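Local structure of putative branched-chain amino acid ABC transporter (Chromobacterium violaceum, 4PYR) at residues A[52-66]-A[75-87]. The protein is of unproven function but, as an LppC-family lipoprotein of the periplasmic-binding-protein clan, may regulate an enzyme, and can bind glutathione. Residues are numbered along the deposited sequence; the frame is centred on the assembly and turned at random.
Sequences YRAAVADGVNVVIGP and LAPSVTVPTLALN. With GSH (glutathione), chain B.
Tyr-52, on helix 48-57, carries its ring into the bend before strand 83-85, where its OH donates a hydrogen bond to Thr-83 OG1 (2.8 Å), which lies in the ring plane. Thr-80 N gives a second bond to the same oxygen, and Val-81 N a weak third. Thr-83 OG1 in turn donates to Val-81 O at 2.6 Å, so two buried hydroxyls, each able to give and accept, supply partners to the bend's backbone. CG lies anti to the backbone N (chi1 179°), which carries the ring out from the helix to meet Leu-75 at about a right angle; Leu-75 CD1 makes a CH-pi contact over one face, 3.9 Å from the ring centroid, while CD2 rests on Pro-66. Val-81 CG2, beside the hydroxyl, also touches Val-56 and Val-63. Parallel strands 62-64 and 83-85 are joined by Val-63 N to Pro-82 O, Leu-84 N to Val-63 O (2.8 Å) and Gly-65 N to Leu-84 O. Glycine suits position 65, whose phi of 116° would jam a CB against the preceding carbonyl O. Leu-86 N meets Pro-66 O almost head-on (2.9 Å), extending the pairing beyond the cis peptide toward Leu-86 and Asn-87, which line the glutathione pocket. Ile-64, on the opposite face from Thr-83, packs on helix 245-265; strand 62-64, helix 69-75 and strand 83-85 form a beta-alpha-beta crossover, as in periplasmic-binding-protein-like folds.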
# COMPACT_ATOMS: atom_id res chain seq x y z
N TYR A 52 8.95 11.18 -20.69
CA TYR A 52 7.50 11.35 -20.57
C TYR A 52 7.02 12.10 -21.80
O TYR A 52 6.10 11.67 -22.50
CB TYR A 52 7.15 12.13 -19.30
CG TYR A 52 5.69 12.39 -19.08
CD1 TYR A 52 5.08 13.52 -19.63
CD2 TYR A 52 4.93 11.56 -18.30
CE1 TYR A 52 3.72 13.79 -19.39
CE2 TYR A 52 3.58 11.77 -18.07
CZ TYR A 52 2.97 12.92 -18.61
OH TYR A 52 1.62 13.15 -18.40
N ARG A 53 7.66 13.23 -22.08
CA ARG A 53 7.31 14.02 -23.25
C ARG A 53 7.34 13.20 -24.52
O ARG A 53 6.44 13.30 -25.34
CB ARG A 53 8.22 15.24 -23.40
CG ARG A 53 7.87 16.37 -22.42
CD ARG A 53 8.74 17.59 -22.54
NE ARG A 53 8.38 18.37 -23.73
CZ ARG A 53 7.34 19.18 -23.79
NH1 ARG A 53 6.56 19.36 -22.73
NH2 ARG A 53 7.08 19.84 -24.91
N ALA A 54 8.36 12.36 -24.69
CA ALA A 54 8.44 11.58 -25.92
C ALA A 54 7.38 10.46 -26.02
O ALA A 54 6.95 10.08 -27.12
CB ALA A 54 9.86 11.02 -26.11
N ALA A 55 6.97 9.91 -24.87
CA ALA A 55 5.93 8.89 -24.82
C ALA A 55 4.61 9.55 -25.28
O ALA A 55 3.91 9.03 -26.14
CB ALA A 55 5.82 8.30 -23.42
N VAL A 56 4.32 10.74 -24.75
CA VAL A 56 3.13 11.50 -25.14
C VAL A 56 3.16 11.87 -26.62
O VAL A 56 2.16 11.70 -27.34
CB VAL A 56 3.02 12.75 -24.25
CG1 VAL A 56 2.03 13.78 -24.82
CG2 VAL A 56 2.63 12.35 -22.85
N ALA A 57 4.31 12.38 -27.08
CA ALA A 57 4.53 12.64 -28.49
C ALA A 57 4.28 11.38 -29.33
O ALA A 57 3.84 11.48 -30.44
CB ALA A 57 5.93 13.19 -28.75
N ASP A 58 4.55 10.19 -28.78
CA ASP A 58 4.29 8.96 -29.53
C ASP A 58 2.87 8.38 -29.38
O ASP A 58 2.63 7.27 -29.82
CB ASP A 58 5.31 7.88 -29.15
CG ASP A 58 5.40 6.78 -30.22
OD1 ASP A 58 5.91 7.05 -31.33
OD2 ASP A 58 4.93 5.64 -29.92
N GLY A 59 1.95 9.09 -28.74
CA GLY A 59 0.54 8.68 -28.77
C GLY A 59 0.06 8.01 -27.50
O GLY A 59 -1.08 7.53 -27.45
N VAL A 60 0.92 7.93 -26.48
CA VAL A 60 0.49 7.51 -25.15
C VAL A 60 -0.67 8.40 -24.64
O VAL A 60 -0.61 9.64 -24.75
CB VAL A 60 1.71 7.51 -24.21
CG1 VAL A 60 1.35 7.50 -22.74
CG2 VAL A 60 2.62 6.34 -24.60
N ASN A 61 -1.74 7.79 -24.15
CA ASN A 61 -2.84 8.58 -23.57
C ASN A 61 -3.08 8.41 -22.07
O ASN A 61 -3.99 9.03 -21.54
CB ASN A 61 -4.12 8.40 -24.38
CG ASN A 61 -4.41 6.96 -24.71
OD1 ASN A 61 -4.03 6.08 -23.99
ND2 ASN A 61 -5.08 6.72 -25.82
N VAL A 62 -2.25 7.59 -21.40
CA VAL A 62 -2.20 7.55 -19.95
C VAL A 62 -0.81 7.00 -19.59
O VAL A 62 -0.20 6.33 -20.41
CB VAL A 62 -3.30 6.61 -19.41
CG1 VAL A 62 -3.15 5.22 -20.02
CG2 VAL A 62 -3.40 6.59 -17.90
N VAL A 63 -0.32 7.37 -18.43
CA VAL A 63 1.00 6.95 -17.97
C VAL A 63 0.93 6.31 -16.61
O VAL A 63 0.15 6.73 -15.76
CB VAL A 63 1.96 8.17 -17.98
CG1 VAL A 63 3.21 7.90 -17.16
CG2 VAL A 63 2.34 8.53 -19.41
N ILE A 64 1.70 5.22 -16.46
CA ILE A 64 1.99 4.61 -15.16
C ILE A 64 3.42 5.00 -14.83
O ILE A 64 4.32 4.79 -15.65
CB ILE A 64 1.88 3.08 -15.21
CG1 ILE A 64 0.40 2.73 -15.41
CG2 ILE A 64 2.44 2.45 -13.92
CD1 ILE A 64 0.20 1.27 -15.80
N GLY A 65 3.60 5.59 -13.65
CA GLY A 65 4.88 6.13 -13.26
C GLY A 65 4.77 7.62 -13.09
O GLY A 65 3.77 8.22 -13.46
N PRO A 66 5.82 8.22 -12.53
CA PRO A 66 7.08 7.64 -12.09
C PRO A 66 7.02 7.01 -10.70
O PRO A 66 5.98 6.95 -10.04
CB PRO A 66 8.04 8.85 -12.01
CG PRO A 66 7.26 10.05 -12.31
CD PRO A 66 5.81 9.67 -12.36
N LEU A 75 8.40 16.21 -12.71
CA LEU A 75 7.46 15.91 -13.81
C LEU A 75 6.14 16.69 -13.73
O LEU A 75 5.60 17.05 -14.76
CB LEU A 75 7.14 14.42 -13.84
CG LEU A 75 6.21 13.89 -14.96
CD1 LEU A 75 6.85 14.25 -16.31
CD2 LEU A 75 5.91 12.41 -14.89
N ALA A 76 5.62 16.89 -12.53
CA ALA A 76 4.24 17.42 -12.33
C ALA A 76 3.84 18.59 -13.27
O ALA A 76 2.77 18.55 -13.90
CB ALA A 76 4.04 17.79 -10.87
N PRO A 77 4.72 19.58 -13.44
CA PRO A 77 4.28 20.74 -14.29
C PRO A 77 4.06 20.36 -15.75
O PRO A 77 3.31 21.04 -16.45
CB PRO A 77 5.44 21.77 -14.18
CG PRO A 77 6.15 21.38 -12.92
CD PRO A 77 5.98 19.89 -12.74
N SER A 78 4.72 19.28 -16.19
CA SER A 78 4.64 18.84 -17.59
C SER A 78 3.53 17.80 -17.85
O SER A 78 3.26 17.42 -19.01
CB SER A 78 6.03 18.33 -18.05
OG SER A 78 7.00 19.33 -17.79
N VAL A 79 2.85 17.39 -16.79
CA VAL A 79 1.83 16.33 -16.90
C VAL A 79 0.66 16.82 -17.72
O VAL A 79 0.02 17.86 -17.41
CB VAL A 79 1.40 15.75 -15.52
CG1 VAL A 79 0.11 14.94 -15.63
CG2 VAL A 79 2.53 14.88 -14.99
N THR A 80 0.44 16.12 -18.83
CA THR A 80 -0.63 16.53 -19.75
C THR A 80 -1.61 15.41 -20.13
O THR A 80 -2.62 15.69 -20.74
CB THR A 80 -0.06 17.05 -21.06
OG1 THR A 80 0.78 16.03 -21.61
CG2 THR A 80 0.72 18.34 -20.83
N VAL A 81 -1.27 14.18 -19.79
CA VAL A 81 -2.23 13.08 -19.86
C VAL A 81 -2.36 12.47 -18.45
O VAL A 81 -1.49 12.67 -17.59
CB VAL A 81 -1.81 11.99 -20.87
CG1 VAL A 81 -1.62 12.57 -22.23
CG2 VAL A 81 -0.58 11.20 -20.40
N PRO A 82 -3.49 11.80 -18.18
CA PRO A 82 -3.67 11.22 -16.86
C PRO A 82 -2.46 10.40 -16.51
O PRO A 82 -2.05 9.57 -17.32
CB PRO A 82 -4.93 10.39 -17.01
CG PRO A 82 -5.68 11.02 -18.11
CD PRO A 82 -4.61 11.46 -19.07
N THR A 83 -1.88 10.67 -15.34
CA THR A 83 -0.62 10.05 -14.96
C THR A 83 -0.74 9.50 -13.57
O THR A 83 -1.10 10.21 -12.64
CB THR A 83 0.49 11.09 -15.10
OG1 THR A 83 0.53 11.49 -16.46
CG2 THR A 83 1.82 10.55 -14.72
N LEU A 84 -0.48 8.19 -13.48
CA LEU A 84 -0.59 7.47 -12.22
C LEU A 84 0.80 7.24 -11.66
O LEU A 84 1.44 6.21 -11.94
CB LEU A 84 -1.33 6.14 -12.43
CG LEU A 84 -1.65 5.46 -11.12
CD1 LEU A 84 -2.71 6.15 -10.29
CD2 LEU A 84 -2.08 4.04 -11.50
N ALA A 85 1.26 8.19 -10.85
CA ALA A 85 2.50 7.99 -10.11
C ALA A 85 2.36 6.90 -9.05
O ALA A 85 1.29 6.65 -8.51
CB ALA A 85 2.95 9.30 -9.48
N LEU A 86 3.48 6.24 -8.75
CA LEU A 86 3.44 5.13 -7.81
C LEU A 86 4.14 5.47 -6.52
O LEU A 86 4.71 4.61 -5.85
CB LEU A 86 4.02 3.87 -8.47
CG LEU A 86 3.27 3.37 -9.73
CD1 LEU A 86 3.93 2.11 -10.30
CD2 LEU A 86 1.81 3.09 -9.40
N ASN A 87 4.10 6.75 -6.19
CA ASN A 87 4.51 7.25 -4.89
C ASN A 87 3.64 8.46 -4.60
O ASN A 87 2.92 8.91 -5.47
CB ASN A 87 6.02 7.58 -4.87
CG ASN A 87 6.53 7.77 -3.46
OD1 ASN A 87 6.24 8.78 -2.78
ND2 ASN A 87 7.23 6.78 -2.98
N1 GSH B . 5.36 10.70 3.20
CA1 GSH B . 6.14 9.71 3.91
C1 GSH B . 6.54 10.18 5.29
O11 GSH B . 5.68 10.57 6.12
O12 GSH B . 7.76 10.12 5.60
CB1 GSH B . 7.38 9.32 3.10
CG1 GSH B . 7.07 8.83 1.69
CD1 GSH B . 6.29 7.55 1.73
OE1 GSH B . 5.87 7.14 2.80
N2 GSH B . 6.13 6.94 0.53
CA2 GSH B . 5.42 5.68 0.30
C2 GSH B . 6.41 4.60 -0.02
O2 GSH B . 7.45 4.81 0.60
CB2 GSH B . 4.41 5.87 -0.82
SG2 GSH B . 3.94 7.59 -0.94
N3 GSH B . 6.22 3.52 -0.86
CA3 GSH B . 5.01 2.98 -1.56
C3 GSH B . 5.17 2.60 -3.03
O31 GSH B . 4.48 1.66 -3.54
O32 GSH B . 6.00 3.23 -3.73